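Local coordinates for protein nucleoside-diphosphate-sugar epimerase (Pseudomonas aeruginosa, PDB 2X4G) that probably binds a dinucleotide cofactor and acts on nucleotide sugars as a member of the NAD-dependent epimerase/dehydratase family, its precise substrate and reaction remaining unestablished, at residues 71-74 / 75-78; 190-193 / 194-198; 216-219 / 220-223; 232-235 / 236-239. One frame throughout, in Å; residues are numbered along the deposited sequence.

Contact 1 (71-74 / 75-78); sequences LERA and LRGL
Arg76 folds its side chain back over the last turn of helix 68-74 and donates to the carbonyl oxygen of Arg73, at the C-terminal end of a helix in the Rossmann-type domain, just before the chain enters strand 80-83. The side chain is best followed outward. CB lies 3.4 Å from Arg73 O, and chi1 of 77° sets CG between the backbone N and the carbonyl carbon, which keeps the chain close to the helix end. CG and CD then pass the same oxygen, each at about 3.2 Å. From CG to NE the chain is extended; NE and CZ stand further off, and the guanidinium turns so that NH1 comes back to donate to Arg73 O at 2.7 Å, with the oxygen near the guanidinium plane. Arg76 N donates to Arg73 O as well, over 3.2 Å, and the two donors approach from opposite faces of the carbonyl plane. One oxygen at the helix end is therefore gripped by backbone and side chain of a single residue, and a positive group placed there would probably offset the partial negative charge of the helix terminus.

On the inner side, Leu75, the first residue to leave helical angles, packs with Leu71 against Ala112 of helix 98-116, and Leu75 also reaches Ile43 of strand 39-44. Arg61 NH2 donates to the carbonyls of Ala74 and Arg76, adding a second arginine to this helix end. The final helical bond runs from Leu75 N to Leu71 O, 2.7 Å long but bent, with an N-H...O angle of 135°.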
ATOM      1  N   LEU A  71      28.621 -13.672 -16.468  1.00 63.02           N
ATOM      2  CA  LEU A  71      27.522 -14.400 -17.084  1.00 61.22           C
ATOM      3  C   LEU A  71      28.042 -15.155 -18.301  1.00 60.78           C
ATOM      4  O   LEU A  71      27.801 -16.353 -18.434  1.00 60.33           O
ATOM      5  CB  LEU A  71      26.388 -13.459 -17.493  1.00 61.03           C
ATOM      6  CG  LEU A  71      25.518 -12.948 -16.349  1.00 60.85           C
ATOM      7  CD1 LEU A  71      24.778 -11.674 -16.734  1.00 61.38           C
ATOM      8  CD2 LEU A  71      24.545 -14.036 -15.895  1.00 59.51           C
ATOM      9  N   GLU A  72      28.751 -14.441 -19.175  1.00 60.96           N
ATOM     10  CA  GLU A  72      29.376 -15.016 -20.363  1.00 60.76           C
ATOM     11  C   GLU A  72      30.180 -16.234 -20.018  1.00 59.87           C
ATOM     12  O   GLU A  72      30.150 -17.230 -20.722  1.00 59.10           O
ATOM     13  CB  GLU A  72      30.353 -14.032 -20.983  1.00 62.55           C
ATOM     14  CG  GLU A  72      29.810 -13.139 -22.061  1.00 64.20           C
ATOM     15  CD  GLU A  72      30.946 -12.473 -22.848  1.00 67.50           C
ATOM     16  OE1 GLU A  72      31.669 -13.212 -23.555  1.00 69.75           O
ATOM     17  OE2 GLU A  72      31.124 -11.234 -22.757  1.00 67.33           O
ATOM     18  N   ARG A  73      30.953 -16.118 -18.953  1.00 59.79           N
ATOM     19  CA  ARG A  73      31.804 -17.206 -18.520  1.00 60.10           C
ATOM     20  C   ARG A  73      30.930 -18.342 -17.965  1.00 57.31           C
ATOM     21  O   ARG A  73      31.142 -19.507 -18.301  1.00 57.50           O
ATOM     22  CB  ARG A  73      32.818 -16.706 -17.479  1.00 61.67           C
ATOM     23  CG  ARG A  73      33.835 -17.769 -16.998  1.00 65.50           C
ATOM     24  CD  ARG A  73      34.280 -17.483 -15.556  1.00 69.65           C
ATOM     25  NE  ARG A  73      35.063 -16.246 -15.488  1.00 75.13           N
ATOM     26  CZ  ARG A  73      35.314 -15.536 -14.381  1.00 78.17           C
ATOM     27  NH1 ARG A  73      34.830 -15.909 -13.192  1.00 78.20           N
ATOM     28  NH2 ARG A  73      36.061 -14.433 -14.469  1.00 80.13           N
ATOM     29  N   ALA A  74      29.939 -18.007 -17.150  1.00 54.37           N
ATOM     30  CA  ALA A  74      29.039 -19.021 -16.612  1.00 51.86           C
ATOM     31  C   ALA A  74      28.168 -19.689 -17.684  1.00 49.85           C
ATOM     32  O   ALA A  74      27.702 -20.806 -17.487  1.00 49.10           O
ATOM     33  CB  ALA A  74      28.171 -18.434 -15.519  1.00 51.14           C
ATOM     34  N   LEU A  75      27.948 -19.009 -18.804  1.00 48.52           N
ATOM     35  CA  LEU A  75      27.157 -19.558 -19.905  1.00 47.10           C
ATOM     36  C   LEU A  75      27.989 -20.292 -20.981  1.00 47.82           C
ATOM     37  O   LEU A  75      27.457 -20.691 -22.026  1.00 47.96           O
ATOM     38  CB  LEU A  75      26.353 -18.440 -20.563  1.00 46.68           C
ATOM     39  CG  LEU A  75      25.307 -17.754 -19.683  1.00 44.64           C
ATOM     40  CD1 LEU A  75      24.829 -16.515 -20.387  1.00 43.89           C
ATOM     41  CD2 LEU A  75      24.123 -18.669 -19.335  1.00 40.47           C
ATOM     42  N   ARG A  76      29.286 -20.479 -20.735  1.00 48.26           N
ATOM     43  CA  ARG A  76      30.144 -21.201 -21.674  1.00 48.67           C
ATOM     44  C   ARG A  76      29.733 -22.689 -21.749  1.00 47.71           C
ATOM     45  O   ARG A  76      29.381 -23.301 -20.731  1.00 46.10           O
ATOM     46  CB  ARG A  76      31.618 -21.075 -21.253  1.00 49.75           C
ATOM     47  CG  ARG A  76      32.020 -21.978 -20.073  1.00 50.64           C
ATOM     48  CD  ARG A  76      33.350 -21.577 -19.432  1.00 53.55           C
ATOM     49  NE  ARG A  76      33.689 -22.432 -18.286  1.00 54.62           N
ATOM     50  CZ  ARG A  76      33.307 -22.229 -17.022  1.00 56.16           C
ATOM     51  NH1 ARG A  76      32.567 -21.179 -16.664  1.00 57.73           N
ATOM     52  NH2 ARG A  76      33.682 -23.084 -16.085  1.00 56.76           N
ATOM     53  N   GLY A  77      29.776 -23.243 -22.962  1.00 47.68           N
ATOM     54  CA  GLY A  77      29.751 -24.686 -23.178  1.00 47.32           C
ATOM     55  C   GLY A  77      28.502 -25.382 -22.694  1.00 46.15           C
ATOM     56  O   GLY A  77      28.567 -26.499 -22.167  1.00 46.15           O
ATOM     57  N   LEU A  78      27.370 -24.710 -22.874  1.00 45.09           N
ATOM     58  CA  LEU A  78      26.082 -25.241 -22.510  1.00 43.90           C
ATOM     59  C   LEU A  78      25.329 -25.648 -23.753  1.00 44.61           C
ATOM     60  O   LEU A  78      25.495 -25.026 -24.816  1.00 45.40           O
ATOM     61  CB  LEU A  78      25.257 -24.180 -21.809  1.00 42.75           C
ATOM     62  CG  LEU A  78      25.718 -23.651 -20.453  1.00 41.18           C
ATOM     63  CD1 LEU A  78      24.724 -22.576 -20.028  1.00 39.37           C
ATOM     64  CD2 LEU A  78      25.836 -24.744 -19.395  1.00 37.83           C
TER

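Contact 2 (190-193 / 194-198); sequences IGPT and TGRVI
Pro192 and Arg196 meet side chain to side chain, crossing at about a right angle: CG of the proline ring lies 3.9 Å from Arg196 CG, and Pro192 CB rests 4.0 Å from Gly195 C. The arginine chain bends at chi3 (-84°), which brings NE back over the loop to Pro192 O at 3.3 Å, a weak bond with an N-H...O angle of only 125°. The backbone bond is the firmer one: Arg196 N donates to Thr193 O over 3.0 Å, closing a type I turn from Thr193 to Arg196.

The next shell fixes this turn. A cis peptide bond precedes Pro192, whose ring also packs on Phe334 and Tyr339. Asp189 is bonded to Thr193 OG1 through OD1 and accepts from Gly195 N through OD2, so a single carboxylate spans the turn. Thr194 OG1 is bonded to Val184 O, tying the turn to the end of strand 176-185. On the outer side Arg196 packs on Arg280 of the second subunit, so the turn takes part in the contact between the two chains. Gly195 holds the N-cap position, and the whole is a type I beta turn leading into the first turn of helix 196-202.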
ATOM      1  N   ILE A 190      10.417 -22.021  -0.539  1.00 43.00           N
ATOM      2  CA  ILE A 190      11.052 -21.531   0.678  1.00 44.31           C
ATOM      3  C   ILE A 190      10.386 -20.327   1.309  1.00 44.73           C
ATOM      4  O   ILE A 190      10.127 -20.327   2.511  1.00 46.37           O
ATOM      5  CB  ILE A 190      12.501 -21.180   0.508  1.00 44.95           C
ATOM      6  CG1 ILE A 190      13.279 -22.356  -0.013  1.00 45.79           C
ATOM      7  CG2 ILE A 190      13.120 -20.831   1.877  1.00 46.42           C
ATOM      8  CD1 ILE A 190      14.662 -22.394   0.646  1.00 49.29           C
ATOM      9  N   GLY A 191      10.125 -19.289   0.547  1.00 44.29           N
ATOM     10  CA  GLY A 191       9.537 -18.085   1.158  1.00 44.93           C
ATOM     11  C   GLY A 191       8.556 -18.333   2.317  1.00 44.91           C
ATOM     12  O   GLY A 191       8.847 -17.988   3.465  1.00 45.72           O
ATOM     13  N   PRO A 192       7.388 -18.935   2.034  1.00 44.27           N
ATOM     14  CA  PRO A 192       6.990 -19.424   0.740  1.00 43.42           C
ATOM     15  C   PRO A 192       6.654 -18.272  -0.170  1.00 43.31           C
ATOM     16  O   PRO A 192       6.725 -17.128   0.233  1.00 44.81           O
ATOM     17  CB  PRO A 192       5.739 -20.251   1.040  1.00 43.10           C
ATOM     18  CG  PRO A 192       5.294 -19.858   2.382  1.00 43.85           C
ATOM     19  CD  PRO A 192       6.239 -18.866   2.944  1.00 44.62           C
ATOM     20  N   THR A 193       6.320 -18.587  -1.402  1.00 42.82           N
ATOM     21  CA  THR A 193       5.971 -17.601  -2.387  1.00 42.50           C
ATOM     22  C   THR A 193       4.523 -17.923  -2.711  1.00 42.40           C
ATOM     23  O   THR A 193       3.621 -17.593  -1.931  1.00 42.18           O
ATOM     24  CB  THR A 193       6.926 -17.705  -3.607  1.00 42.08           C
ATOM     25  OG1 THR A 193       6.896 -19.036  -4.140  1.00 41.85           O
ATOM     26  CG2 THR A 193       8.355 -17.418  -3.195  1.00 40.97           C
ATOM     27  N   THR A 194       4.315 -18.633  -3.818  1.00 42.13           N
ATOM     28  CA  THR A 194       2.976 -19.009  -4.278  1.00 42.15           C
ATOM     29  C   THR A 194       2.213 -19.778  -3.205  1.00 42.36           C
ATOM     30  O   THR A 194       1.023 -19.568  -3.019  1.00 42.94           O
ATOM     31  CB  THR A 194       3.067 -19.868  -5.511  1.00 41.51           C
ATOM     32  OG1 THR A 194       3.999 -20.919  -5.253  1.00 41.40           O
ATOM     33  CG2 THR A 194       3.545 -19.047  -6.696  1.00 41.27           C
ATOM     34  N   GLY A 195       2.910 -20.634  -2.468  1.00 42.20           N
ATOM     35  CA  GLY A 195       2.288 -21.382  -1.389  1.00 42.21           C
ATOM     36  C   GLY A 195       1.969 -20.625  -0.108  1.00 42.85           C
ATOM     37  O   GLY A 195       1.720 -21.266   0.923  1.00 43.20           O
ATOM     38  N   ARG A 196       1.966 -19.286  -0.132  1.00 42.86           N
ATOM     39  CA  ARG A 196       1.482 -18.527   1.036  1.00 43.70           C
ATOM     40  C   ARG A 196      -0.024 -18.751   1.241  1.00 42.76           C
ATOM     41  O   ARG A 196      -0.523 -18.549   2.343  1.00 42.25           O
ATOM     42  CB  ARG A 196       1.823 -17.017   0.967  1.00 44.88           C
ATOM     43  CG  ARG A 196       3.085 -16.642   1.809  1.00 49.40           C
ATOM     44  CD  ARG A 196       3.552 -15.143   1.734  1.00 54.69           C
ATOM     45  NE  ARG A 196       4.403 -14.867   0.565  1.00 58.51           N
ATOM     46  CZ  ARG A 196       4.889 -13.665   0.216  1.00 62.13           C
ATOM     47  NH1 ARG A 196       4.629 -12.582   0.944  1.00 63.27           N
ATOM     48  NH2 ARG A 196       5.647 -13.542  -0.882  1.00 62.66           N
ATOM     49  N   VAL A 197      -0.732 -19.178   0.183  1.00 41.60           N
ATOM     50  CA  VAL A 197      -2.150 -19.516   0.298  1.00 41.49           C
ATOM     51  C   VAL A 197      -2.303 -20.611   1.313  1.00 40.82           C
ATOM     52  O   VAL A 197      -3.186 -20.561   2.156  1.00 40.95           O
ATOM     53  CB  VAL A 197      -2.794 -20.103  -0.979  1.00 41.35           C
ATOM     54  CG1 VAL A 197      -4.302 -19.858  -0.934  1.00 41.21           C
ATOM     55  CG2 VAL A 197      -2.228 -19.510  -2.217  1.00 42.57           C
ATOM     56  N   ILE A 198      -1.431 -21.609   1.199  1.00 39.65           N
ATOM     57  CA  ILE A 198      -1.511 -22.800   2.017  1.00 38.94           C
ATOM     58  C   ILE A 198      -1.197 -22.450   3.440  1.00 39.61           C
ATOM     59  O   ILE A 198      -1.922 -22.831   4.332  1.00 39.68           O
ATOM     60  CB  ILE A 198      -0.566 -23.901   1.514  1.00 38.02           C
ATOM     61  CG1 ILE A 198      -1.114 -24.504   0.217  1.00 35.60           C
ATOM     62  CG2 ILE A 198      -0.398 -24.955   2.570  1.00 37.35           C
ATOM     63  CD1 ILE A 198      -0.065 -25.176  -0.623  1.00 33.97           C
TER

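Contact 3 (216-219 / 220-223); sequences VIDA and AEAG
Strand 213-218 passes directly into helix 219-232, and the first helical bonds, Ala222 N to Asp218 O at 2.9 Å and Gly223 N to Ala219 O at 3.1 Å, are both nearly straight. Asp218 is the N-cap of this strand-to-helix junction in the Rossmann-type fold. Its CG sits anti to the backbone N (chi1 174°), swinging the carboxylate across the helix start, where OD2 accepts from Glu221 N over 3.2 Å through its anti lone pair. The same oxygen lies 3.3 Å from Glu221 CG, where the two side chains cross at about a right angle.

Their carboxylates are turned 83° from each other, and each is held from outside the junction. Asp218 OD1 is bonded to Thr326 OG1 and forms a salt bridge with Arg329 NH1, which probably stabilises the negative charge; Glu221 OE2 is bonded to Ser319 OG and to the backbone N atoms of Thr320 and Thr321. The aspartate thus joins the helix start to helix 323-336 through its two oxygens.

On the apolar side, the end of the Ile217 side chain turns to the first turn of the helix and packs on Ala222, which also touches Leu25 of helix 24-35. At the tip of the isoleucine, CD1 lies 3.4 Å from Ala222 CB.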
ATOM      1  N   VAL A 216      -3.733 -23.812 -11.582  1.00 39.50           N
ATOM      2  CA  VAL A 216      -2.738 -24.251 -10.623  1.00 38.15           C
ATOM      3  C   VAL A 216      -1.972 -25.427 -11.215  1.00 37.21           C
ATOM      4  O   VAL A 216      -2.567 -26.260 -11.893  1.00 37.80           O
ATOM      5  CB  VAL A 216      -3.434 -24.672  -9.324  1.00 38.31           C
ATOM      6  CG1 VAL A 216      -2.520 -25.520  -8.442  1.00 38.38           C
ATOM      7  CG2 VAL A 216      -3.877 -23.446  -8.590  1.00 38.33           C
ATOM      8  N   ILE A 217      -0.662 -25.486 -10.976  1.00 35.85           N
ATOM      9  CA  ILE A 217       0.179 -26.562 -11.510  1.00 35.05           C
ATOM     10  C   ILE A 217       1.156 -27.073 -10.465  1.00 34.70           C
ATOM     11  O   ILE A 217       1.680 -26.320  -9.644  1.00 34.32           O
ATOM     12  CB  ILE A 217       0.971 -26.162 -12.794  1.00 34.88           C
ATOM     13  CG1 ILE A 217       1.566 -27.427 -13.452  1.00 33.96           C
ATOM     14  CG2 ILE A 217       2.043 -25.135 -12.476  1.00 33.73           C
ATOM     15  CD1 ILE A 217       2.629 -27.201 -14.440  1.00 32.18           C
ATOM     16  N   ASP A 218       1.365 -28.384 -10.502  1.00 34.65           N
ATOM     17  CA  ASP A 218       2.218 -29.072  -9.563  1.00 34.83           C
ATOM     18  C   ASP A 218       3.682 -28.664  -9.863  1.00 34.44           C
ATOM     19  O   ASP A 218       4.088 -28.563 -11.017  1.00 34.59           O
ATOM     20  CB  ASP A 218       1.941 -30.576  -9.703  1.00 35.40           C
ATOM     21  CG  ASP A 218       2.870 -31.463  -8.876  1.00 36.97           C
ATOM     22  OD1 ASP A 218       2.464 -31.841  -7.760  1.00 40.37           O
ATOM     23  OD2 ASP A 218       3.977 -31.832  -9.358  1.00 37.17           O
ATOM     24  N   ALA A 219       4.452 -28.390  -8.824  1.00 33.84           N
ATOM     25  CA  ALA A 219       5.784 -27.876  -9.007  1.00 33.83           C
ATOM     26  C   ALA A 219       6.661 -28.874  -9.759  1.00 34.04           C
ATOM     27  O   ALA A 219       7.364 -28.499 -10.703  1.00 33.81           O
ATOM     28  CB  ALA A 219       6.404 -27.528  -7.673  1.00 33.08           C
ATOM     29  N   ALA A 220       6.627 -30.133  -9.329  1.00 34.51           N
ATOM     30  CA  ALA A 220       7.490 -31.161  -9.920  1.00 35.00           C
ATOM     31  C   ALA A 220       7.248 -31.221 -11.415  1.00 35.27           C
ATOM     32  O   ALA A 220       8.189 -31.266 -12.185  1.00 36.24           O
ATOM     33  CB  ALA A 220       7.258 -32.551  -9.267  1.00 34.79           C
ATOM     34  N   GLU A 221       5.988 -31.181 -11.819  1.00 35.63           N
ATOM     35  CA  GLU A 221       5.640 -31.243 -13.230  1.00 36.52           C
ATOM     36  C   GLU A 221       6.075 -29.992 -13.965  1.00 35.70           C
ATOM     37  O   GLU A 221       6.659 -30.102 -15.048  1.00 36.59           O
ATOM     38  CB  GLU A 221       4.130 -31.463 -13.458  1.00 37.04           C
ATOM     39  CG  GLU A 221       3.532 -32.510 -12.566  1.00 40.72           C
ATOM     40  CD  GLU A 221       2.636 -33.490 -13.277  1.00 44.64           C
ATOM     41  OE1 GLU A 221       3.179 -34.438 -13.872  1.00 49.24           O
ATOM     42  OE2 GLU A 221       1.398 -33.345 -13.191  1.00 47.77           O
ATOM     43  N   ALA A 222       5.785 -28.818 -13.405  1.00 34.94           N
ATOM     44  CA  ALA A 222       6.099 -27.552 -14.091  1.00 34.65           C
ATOM     45  C   ALA A 222       7.586 -27.517 -14.467  1.00 34.43           C
ATOM     46  O   ALA A 222       7.950 -27.094 -15.549  1.00 33.80           O
ATOM     47  CB  ALA A 222       5.702 -26.358 -13.248  1.00 33.92           C
ATOM     48  N   GLY A 223       8.432 -28.021 -13.580  1.00 34.70           N
ATOM     49  CA  GLY A 223       9.852 -28.215 -13.883  1.00 35.31           C
ATOM     50  C   GLY A 223      10.130 -29.111 -15.080  1.00 35.90           C
ATOM     51  O   GLY A 223      11.030 -28.845 -15.861  1.00 36.04           O
TER

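Contact 4 (232-235 / 236-239); sequences RGRI and GERY
Arg234 meets two residues further along the chain, Glu237 through charge and Tyr239 through a hydrogen bond from its own backbone N to the tyrosine hydroxyl. The ionic part comes first. NH1 of Arg234 forms a salt bridge with Glu237 OE2 at 3.3 Å, but the two flat groups do not meet edge to edge. Their planes lie 26° apart, and Glu237 CG sits 3.3 Å above one face of the guanidinium, offset toward its rim. Bends in both chains produce this overlap: Glu237 turns at chi2 (-59°) and Arg234 at chi3. Each charge has a second partner, Glu314 for Arg234 NH2 and Lys310 for Glu237 OE2, so the pair belongs to a wider cluster of alternating charges.

Among the hydrogen bonds, Arg234 N donates to Tyr239 OH over 2.9 Å, almost straight at 172°, with the nitrogen at the edge of the tyrosine ring. Tyr239 OH is also bonded to Glu314 OE2, giving the hydroxyl a partner on the helix 309-315 as well as on the loop.

Van der Waals contact fills in the rest: CA of Gly233, the first residue past helix 219-232, lies 3.5 Å from Tyr239 CE1. Gly236 has a positive phi, as the third position of this turn commonly does. In the backbone, Glu237 N donates to Arg234 O at 3.0 Å and so closes a type II beta turn, here linking helix 219-232 to strand 238-247 of the central sheet.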
ATOM      1  N   ARG A 232      12.300 -28.783 -26.777  1.00 43.30           N
ATOM      2  CA  ARG A 232      11.344 -29.075 -27.874  1.00 44.21           C
ATOM      3  C   ARG A 232      10.521 -27.924 -28.426  1.00 44.61           C
ATOM      4  O   ARG A 232       9.952 -28.060 -29.491  1.00 45.20           O
ATOM      5  CB  ARG A 232      10.356 -30.157 -27.465  1.00 43.98           C
ATOM      6  CG  ARG A 232      10.992 -31.503 -27.254  1.00 45.61           C
ATOM      7  CD  ARG A 232       9.993 -32.542 -26.767  1.00 47.32           C
ATOM      8  NE  ARG A 232      10.678 -33.608 -26.038  1.00 49.43           N
ATOM      9  CZ  ARG A 232      10.082 -34.502 -25.244  1.00 50.59           C
ATOM     10  NH1 ARG A 232       8.770 -34.478 -25.048  1.00 51.17           N
ATOM     11  NH2 ARG A 232      10.809 -35.430 -24.636  1.00 50.58           N
ATOM     12  N   GLY A 233      10.435 -26.803 -27.726  1.00 44.49           N
ATOM     13  CA  GLY A 233       9.645 -25.681 -28.224  1.00 45.35           C
ATOM     14  C   GLY A 233      10.163 -25.058 -29.512  1.00 46.75           C
ATOM     15  O   GLY A 233      11.355 -25.117 -29.808  1.00 46.67           O
ATOM     16  N   ARG A 234       9.258 -24.471 -30.287  1.00 48.00           N
ATOM     17  CA  ARG A 234       9.659 -23.640 -31.416  1.00 49.78           C
ATOM     18  C   ARG A 234      10.172 -22.272 -30.917  1.00 49.40           C
ATOM     19  O   ARG A 234       9.586 -21.629 -30.035  1.00 48.84           O
ATOM     20  CB  ARG A 234       8.511 -23.464 -32.420  1.00 51.05           C
ATOM     21  CG  ARG A 234       7.976 -24.788 -32.993  1.00 53.97           C
ATOM     22  CD  ARG A 234       7.151 -24.618 -34.286  1.00 57.80           C
ATOM     23  NE  ARG A 234       6.341 -23.385 -34.301  1.00 60.88           N
ATOM     24  CZ  ARG A 234       5.153 -23.222 -33.710  1.00 62.14           C
ATOM     25  NH1 ARG A 234       4.529 -22.057 -33.804  1.00 64.32           N
ATOM     26  NH2 ARG A 234       4.582 -24.198 -33.013  1.00 61.60           N
ATOM     27  N   ILE A 235      11.281 -21.849 -31.508  1.00 49.86           N
ATOM     28  CA  ILE A 235      11.978 -20.626 -31.147  1.00 49.63           C
ATOM     29  C   ILE A 235      10.991 -19.490 -31.303  1.00 49.45           C
ATOM     30  O   ILE A 235      10.332 -19.386 -32.316  1.00 49.90           O
ATOM     31  CB  ILE A 235      13.230 -20.380 -32.085  1.00 51.13           C
ATOM     32  CG1 ILE A 235      14.139 -21.645 -32.205  1.00 52.40           C
ATOM     33  CG2 ILE A 235      14.028 -19.171 -31.619  1.00 50.18           C
ATOM     34  CD1 ILE A 235      13.570 -22.887 -33.189  1.00 52.79           C
ATOM     35  N   GLY A 236      10.853 -18.668 -30.279  1.00 48.66           N
ATOM     36  CA  GLY A 236       9.961 -17.521 -30.338  1.00 49.12           C
ATOM     37  C   GLY A 236       8.513 -17.788 -29.958  1.00 48.77           C
ATOM     38  O   GLY A 236       7.695 -16.869 -29.989  1.00 48.59           O
ATOM     39  N   GLU A 237       8.193 -19.030 -29.594  1.00 48.39           N
ATOM     40  CA  GLU A 237       6.828 -19.389 -29.203  1.00 48.43           C
ATOM     41  C   GLU A 237       6.637 -19.429 -27.681  1.00 46.93           C
ATOM     42  O   GLU A 237       7.583 -19.654 -26.922  1.00 46.32           O
ATOM     43  CB  GLU A 237       6.470 -20.748 -29.781  1.00 49.19           C
ATOM     44  CG  GLU A 237       6.463 -20.822 -31.317  1.00 52.52           C
ATOM     45  CD  GLU A 237       5.492 -19.844 -31.931  1.00 57.16           C
ATOM     46  OE1 GLU A 237       5.891 -19.112 -32.872  1.00 61.01           O
ATOM     47  OE2 GLU A 237       4.333 -19.790 -31.453  1.00 60.21           O
ATOM     48  N   ARG A 238       5.403 -19.212 -27.242  1.00 46.51           N
ATOM     49  CA  ARG A 238       5.021 -19.396 -25.834  1.00 45.37           C
ATOM     50  C   ARG A 238       4.433 -20.789 -25.642  1.00 44.65           C
ATOM     51  O   ARG A 238       3.849 -21.360 -26.570  1.00 45.67           O
ATOM     52  CB  ARG A 238       3.983 -18.360 -25.401  1.00 45.80           C
ATOM     53  CG  ARG A 238       4.312 -16.950 -25.862  1.00 48.03           C
ATOM     54  CD  ARG A 238       3.687 -15.860 -25.016  1.00 49.72           C
ATOM     55  NE  ARG A 238       2.338 -15.530 -25.460  1.00 53.14           N
ATOM     56  CZ  ARG A 238       1.746 -14.339 -25.317  1.00 55.18           C
ATOM     57  NH1 ARG A 238       2.369 -13.309 -24.747  1.00 54.76           N
ATOM     58  NH2 ARG A 238       0.514 -14.179 -25.772  1.00 57.32           N
ATOM     59  N   TYR A 239       4.598 -21.348 -24.449  1.00 43.01           N
ATOM     60  CA  TYR A 239       3.949 -22.606 -24.107  1.00 41.83           C
ATOM     61  C   TYR A 239       3.416 -22.542 -22.693  1.00 40.47           C
ATOM     62  O   TYR A 239       4.176 -22.465 -21.728  1.00 38.61           O
ATOM     63  CB  TYR A 239       4.915 -23.774 -24.251  1.00 41.74           C
ATOM     64  CG  TYR A 239       5.341 -24.003 -25.663  1.00 43.02           C
ATOM     65  CD1 TYR A 239       6.480 -23.398 -26.173  1.00 42.79           C
ATOM     66  CD2 TYR A 239       4.586 -24.802 -26.506  1.00 43.85           C
ATOM     67  CE1 TYR A 239       6.870 -23.613 -27.485  1.00 44.01           C
ATOM     68  CE2 TYR A 239       4.962 -25.009 -27.816  1.00 45.38           C
ATOM     69  CZ  TYR A 239       6.108 -24.418 -28.296  1.00 45.73           C
ATOM     70  OH  TYR A 239       6.470 -24.634 -29.602  1.00 48.56           O
TER

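Overall arrangement
All four contacts are local, each at a turn or helix end within the Rossmann-type part of the chain, and they follow one another in sequence without touching. Contacts 3 and 4 are the most directly related: helix 219-232 starts at contact 3 and ends just before the turn of contact 4, while strands 213-218 and 238-247 are antiparallel neighbours in the central sheet; their centres are about 19 Å apart. Contact 2 lies nearest to contact 3, about 14 Å between centres, and both are tied to helix 323-336. Contact 1 is the most remote from contact 2, about 32 Å between centres. Contacts 2 and 4 fall on opposite sides of the chain's centre.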